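Local coordinates for putative lipoprotein (Bacteroides fragilis, PDB 3QNK) that probably binds glycans at the outer membrane as a SusD-like lipoprotein, helping to capture nutrients for uptake, although its ligand is not known, at residues Tyr224-Ile227 with Thr231-Asp234; Asn251-Cys256 with Trp362-Tyr367. All blocks are in the same frame, centred on the assembly; numbering follows the deposited sequence.

Contact 1. Residues Tyr224-Ile227 with Thr231-Asp234; sequences YRSI and TNKD
N232 reaches across to S226 with a single hydrogen bond, and nearly everything in this small contact follows from it. The donor is the carboxamide nitrogen and the acceptor the backbone carbonyl: ND2 of N232 lies 2.9 Å from O of S226. The bond is straight at the hydrogen, 165°. S226 O lies almost in the plane of the amide, but ND2 sits above the plane of the carbonyl, 54° out of it, so the acceptor is approached over its face and not on a lone pair. CG of N232 stands anti to its own backbone N (chi1 -160°), which swings the carboxamide over to the serine, and CB comes along with it, 3.3 Å from S226 O.

The S226 hydroxyl is a bystander here: OG is 3.7 Å from ND2 of N232 and instead hydrogen-bonds back to the carbonyl of K223, one residue before the segment. A further backbone bond, from N of I227 to O of Y224, 3.2 Å, holds the backbone in a turn within 224-227.

The two sides differ sharply. S226 is buried, and I227, whose CB points away from 231-234, packs on V216, R421 and I387 of strand 384-387; its CD1 also lies over one face of the Y224 ring, toward the rim. On the other side T231 and D234 are exposed, and K233, only partly exposed, has no side-chain atoms modelled beyond CB. With just 101 Å² buried, the contact is a local loop closure: an asparagine side chain bonded to a backbone carbonyl, tying residues 224-227 to the loop that leads into strand 238-244.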
loop_
_atom_site.group_PDB
_atom_site.type_symbol
_atom_site.label_atom_id
_atom_site.label_comp_id
_atom_site.label_asym_id
_atom_site.label_seq_id
_atom_site.Cartn_x
_atom_site.Cartn_y
_atom_site.Cartn_z
ATOM N N TYR B 224 -32.058 19.451 5.499
ATOM C CA TYR B 224 -31.595 18.175 4.953
ATOM C C TYR B 224 -30.075 18.052 5.072
ATOM O O TYR B 224 -29.599 17.039 5.589
ATOM C CB TYR B 224 -32.039 18.006 3.500
ATOM C CG TYR B 224 -31.718 16.639 2.927
ATOM C CD1 TYR B 224 -32.608 15.576 3.063
ATOM C CD2 TYR B 224 -30.544 16.418 2.214
ATOM C CE1 TYR B 224 -32.328 14.326 2.514
ATOM C CE2 TYR B 224 -30.244 15.169 1.686
ATOM C CZ TYR B 224 -31.145 14.130 1.827
ATOM O OH TYR B 224 -30.851 12.902 1.297
ATOM N N ARG B 225 -29.318 19.103 4.641
ATOM C CA ARG B 225 -27.840 19.142 4.712
ATOM C C ARG B 225 -27.308 18.997 6.124
ATOM O O ARG B 225 -26.175 18.555 6.301
ATOM C CB ARG B 225 -27.294 20.442 4.143
ATOM C CG ARG B 225 -27.355 20.510 2.648
ATOM C CD ARG B 225 -26.556 21.650 2.131
ATOM N NE ARG B 225 -26.942 22.941 2.718
ATOM C CZ ARG B 225 -27.633 23.897 2.096
ATOM N NH1 ARG B 225 -28.025 23.734 0.833
ATOM N NH2 ARG B 225 -27.905 25.030 2.717
ATOM N N SER B 226 -28.112 19.352 7.121
ATOM C CA SER B 226 -27.709 19.277 8.523
ATOM C C SER B 226 -27.463 17.834 9.016
ATOM O O SER B 226 -26.963 17.675 10.121
ATOM C CB SER B 226 -28.729 19.975 9.413
ATOM O OG SER B 226 -29.823 19.109 9.641
ATOM N N ILE B 227 -27.795 16.797 8.217
ATOM C CA ILE B 227 -27.562 15.391 8.579
ATOM C C ILE B 227 -26.052 15.206 8.698
ATOM O O ILE B 227 -25.558 14.582 9.643
ATOM C CB ILE B 227 -28.210 14.451 7.518
ATOM C CG1 ILE B 227 -29.753 14.512 7.577
ATOM C CG2 ILE B 227 -27.711 12.992 7.629
ATOM C CD1 ILE B 227 -30.465 13.952 6.349
ATOM N N THR B 231 -21.675 19.719 13.746
ATOM C CA THR B 231 -22.411 20.270 14.898
ATOM C C THR B 231 -23.771 19.545 15.089
ATOM O O THR B 231 -24.584 19.953 15.921
ATOM C CB THR B 231 -22.622 21.795 14.758
ATOM O OG1 THR B 231 -23.249 22.092 13.517
ATOM C CG2 THR B 231 -21.339 22.595 14.929
ATOM N N ASN B 232 -24.026 18.488 14.314
ATOM C CA ASN B 232 -25.267 17.716 14.419
ATOM C C ASN B 232 -24.953 16.235 14.347
ATOM O O ASN B 232 -25.844 15.429 14.092
ATOM C CB ASN B 232 -26.274 18.127 13.341
ATOM C CG ASN B 232 -27.698 17.753 13.666
ATOM O OD1 ASN B 232 -28.144 17.781 14.834
ATOM N ND2 ASN B 232 -28.444 17.380 12.637
ATOM N N LYS B 233 -23.683 15.875 14.646
ATOM C CA LYS B 233 -23.129 14.514 14.622
ATOM C C LYS B 233 -23.922 13.537 15.531
ATOM O O LYS B 233 -23.766 12.321 15.375
ATOM C CB LYS B 233 -21.640 14.539 15.033
ATOM N N ASP B 234 -24.813 14.066 16.411
ATOM C CA ASP B 234 -25.642 13.311 17.364
ATOM C C ASP B 234 -27.121 13.136 16.944
ATOM O O ASP B 234 -27.943 12.782 17.787
ATOM C CB ASP B 234 -25.598 13.996 18.746
ATOM C CG ASP B 234 -24.209 13.989 19.352
ATOM O OD1 ASP B 234 -23.672 12.877 19.604
ATOM O OD2 ASP B 234 -23.638 15.086 19.539
#

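Contact 2. Residues Asn251-Cys256 with Trp362-Tyr367; sequences NNMMVC and WKWIDY
M254 and I365 bring the two backbones closest, their CA atoms 6.0 Å apart, where the start of a short helix meets a type II' beta turn. The turn runs from W362 to I365 and is closed by a bond from I365 N to W362 O, 2.7 Å. The helix, weakly bonded over about 253-256, has N252 as its N-cap: OD1 accepts from V255 N at 3.0 Å, in the carbonyl plane and on a lone pair, and only weakly from M254 N. No hydrogen bond crosses between the segments; the contact is apolar and buried.

Two selenomethionines do the touching. Both have CG anti to the backbone N (chi1 -170° for M253, -172° for M254) and chains extended beyond it, so each arm projects from the helix start to the turn. M254 passes I365 obliquely, its CG and CE both touching CG2. The same CG2 also lies over the centre of the Y367 ring. M253 meets W364 at about a right angle, in a Met-aromatic contact. W386 meets the indole edge-to-face, while W364 NE1 hydrogen-bonds to F449 O. The SE of M253 stands 4.6 Å from the centroid of the W364 six-membered ring, and its CE makes a CH-pi contact over the face, 3.9 Å from that centroid and 16° off the ring normal.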
loop_
_atom_site.group_PDB
_atom_site.type_symbol
_atom_site.label_atom_id
_atom_site.label_comp_id
_atom_site.label_asym_id
_atom_site.label_seq_id
_atom_site.Cartn_x
_atom_site.Cartn_y
_atom_site.Cartn_z
ATOM N N ASN B 251 -5.439 14.322 -0.198
ATOM C CA ASN B 251 -6.359 13.206 -0.003
ATOM C C ASN B 251 -7.565 13.569 0.895
ATOM O O ASN B 251 -8.487 12.752 1.064
ATOM C CB ASN B 251 -5.593 11.999 0.517
ATOM C CG ASN B 251 -4.856 11.312 -0.619
ATOM O OD1 ASN B 251 -5.459 10.850 -1.613
ATOM N ND2 ASN B 251 -3.533 11.302 -0.543
ATOM N N ASN B 252 -7.581 14.831 1.381
ATOM C CA ASN B 252 -8.644 15.371 2.214
ATOM C C ASN B 252 -9.932 15.462 1.406
ATOM O O ASN B 252 -10.019 16.260 0.474
ATOM C CB ASN B 252 -8.246 16.732 2.791
ATOM C CG ASN B 252 -9.305 17.316 3.677
ATOM O OD1 ASN B 252 -10.272 17.932 3.212
ATOM N ND2 ASN B 252 -9.170 17.083 4.964
HETATM N N MSE B 253 -10.929 14.652 1.790
HETATM C CA MSE B 253 -12.240 14.515 1.164
HETATM C C MSE B 253 -12.927 15.864 0.866
HETATM O O MSE B 253 -13.523 16.010 -0.207
HETATM C CB MSE B 253 -13.136 13.647 2.033
HETATM C CG MSE B 253 -14.410 13.277 1.349
HETATM SE SE MSE B 253 -15.335 11.852 2.184
HETATM C CE MSE B 253 -16.191 11.308 0.622
HETATM N N MSE B 254 -12.839 16.840 1.795
HETATM C CA MSE B 254 -13.451 18.156 1.623
HETATM C C MSE B 254 -12.713 18.999 0.583
HETATM O O MSE B 254 -13.359 19.522 -0.320
HETATM C CB MSE B 254 -13.499 18.894 2.958
HETATM C CG MSE B 254 -14.300 20.180 2.889
HETATM SE SE MSE B 254 -13.884 21.423 4.312
HETATM C CE MSE B 254 -15.139 22.912 3.774
ATOM N N VAL B 255 -11.374 19.159 0.720
ATOM C CA VAL B 255 -10.559 19.981 -0.179
ATOM C C VAL B 255 -10.606 19.392 -1.596
ATOM O O VAL B 255 -10.784 20.140 -2.551
ATOM C CB VAL B 255 -9.119 20.134 0.364
ATOM C CG1 VAL B 255 -8.213 20.877 -0.615
ATOM C CG2 VAL B 255 -9.129 20.842 1.709
ATOM N N CYS B 256 -10.547 18.064 -1.719
ATOM C CA CYS B 256 -10.595 17.363 -2.993
ATOM C C CYS B 256 -11.881 17.589 -3.750
ATOM O O CYS B 256 -11.856 17.474 -4.966
ATOM C CB CYS B 256 -10.378 15.874 -2.781
ATOM S SG CYS B 256 -8.658 15.428 -2.471
ATOM N N TRP B 362 -22.364 19.293 -2.834
ATOM C CA TRP B 362 -22.584 19.956 -1.536
ATOM C C TRP B 362 -22.613 18.808 -0.437
ATOM O O TRP B 362 -21.543 18.329 -0.007
ATOM C CB TRP B 362 -23.859 20.830 -1.516
ATOM C CG TRP B 362 -23.885 21.799 -0.383
ATOM C CD1 TRP B 362 -23.380 21.613 0.869
ATOM C CD2 TRP B 362 -24.404 23.138 -0.413
ATOM N NE1 TRP B 362 -23.553 22.753 1.628
ATOM C CE2 TRP B 362 -24.186 23.704 0.868
ATOM C CE3 TRP B 362 -24.956 23.952 -1.427
ATOM C CZ2 TRP B 362 -24.557 25.025 1.181
ATOM C CZ3 TRP B 362 -25.346 25.245 -1.106
ATOM C CH2 TRP B 362 -25.158 25.767 0.186
ATOM N N LYS B 363 -23.842 18.334 -0.075
ATOM C CA LYS B 363 -24.134 17.252 0.858
ATOM C C LYS B 363 -23.224 17.253 2.112
ATOM O O LYS B 363 -23.412 18.073 3.006
ATOM C CB LYS B 363 -24.062 15.883 0.148
ATOM C CG LYS B 363 -25.322 15.058 0.359
ATOM C CD LYS B 363 -25.024 13.596 0.269
ATOM C CE LYS B 363 -26.273 12.747 0.254
ATOM N NZ LYS B 363 -27.265 13.061 -0.801
ATOM N N TRP B 364 -22.219 16.363 2.147
ATOM C CA TRP B 364 -21.305 16.203 3.270
ATOM C C TRP B 364 -20.213 17.289 3.318
ATOM O O TRP B 364 -19.398 17.237 4.237
ATOM C CB TRP B 364 -20.711 14.782 3.312
ATOM C CG TRP B 364 -20.444 14.188 1.962
ATOM C CD1 TRP B 364 -21.257 13.351 1.250
ATOM C CD2 TRP B 364 -19.330 14.488 1.110
ATOM N NE1 TRP B 364 -20.690 13.077 0.017
ATOM C CE2 TRP B 364 -19.511 13.764 -0.094
ATOM C CE3 TRP B 364 -18.178 15.284 1.260
ATOM C CZ2 TRP B 364 -18.573 13.785 -1.126
ATOM C CZ3 TRP B 364 -17.252 15.306 0.235
ATOM C CH2 TRP B 364 -17.454 14.563 -0.944
ATOM N N ILE B 365 -20.202 18.273 2.392
ATOM C CA ILE B 365 -19.285 19.408 2.520
ATOM C C ILE B 365 -20.068 20.477 3.310
ATOM O O ILE B 365 -21.105 20.944 2.836
ATOM C CB ILE B 365 -18.670 19.956 1.209
ATOM C CG1 ILE B 365 -17.846 18.866 0.502
ATOM C CG2 ILE B 365 -17.764 21.169 1.530
ATOM C CD1 ILE B 365 -17.403 19.207 -0.910
ATOM N N ASP B 366 -19.604 20.814 4.539
ATOM C CA ASP B 366 -20.267 21.765 5.430
ATOM C C ASP B 366 -19.994 23.224 5.007
ATOM O O ASP B 366 -19.351 23.977 5.737
ATOM C CB ASP B 366 -19.846 21.528 6.890
ATOM C CG ASP B 366 -20.788 22.051 7.972
ATOM O OD1 ASP B 366 -21.705 22.860 7.636
ATOM O OD2 ASP B 366 -20.612 21.651 9.158
ATOM N N TYR B 367 -20.535 23.627 3.840
ATOM C CA TYR B 367 -20.484 24.990 3.336
ATOM C C TYR B 367 -21.400 25.897 4.188
ATOM O O TYR B 367 -21.291 27.121 4.128
ATOM C CB TYR B 367 -20.925 25.039 1.877
ATOM C CG TYR B 367 -19.964 24.470 0.861
ATOM C CD1 TYR B 367 -18.657 24.947 0.761
ATOM C CD2 TYR B 367 -20.401 23.567 -0.107
ATOM C CE1 TYR B 367 -17.786 24.479 -0.223
ATOM C CE2 TYR B 367 -19.538 23.093 -1.095
ATOM C CZ TYR B 367 -18.232 23.558 -1.151
ATOM O OH TYR B 367 -17.374 23.102 -2.116
#

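In the fold
Contact 1 is partly buried, its centre about 17 Å from the centre of the chain, whereas contact 2 is wholly buried, its centre about 13 Å from the same point. The first joins neighbouring pieces of chain through one polar bond; the second brings together segments more than a hundred residues apart through apolar side chains alone. Their centres are about 14 Å apart, and they meet directly: R225 of contact 1 forms a cation-pi pair with W362 of contact 2 and a salt bridge with D368. Strand 384-387 is common ground, touched by I227 and K233 from contact 1 and by M253 and M254 from contact 2.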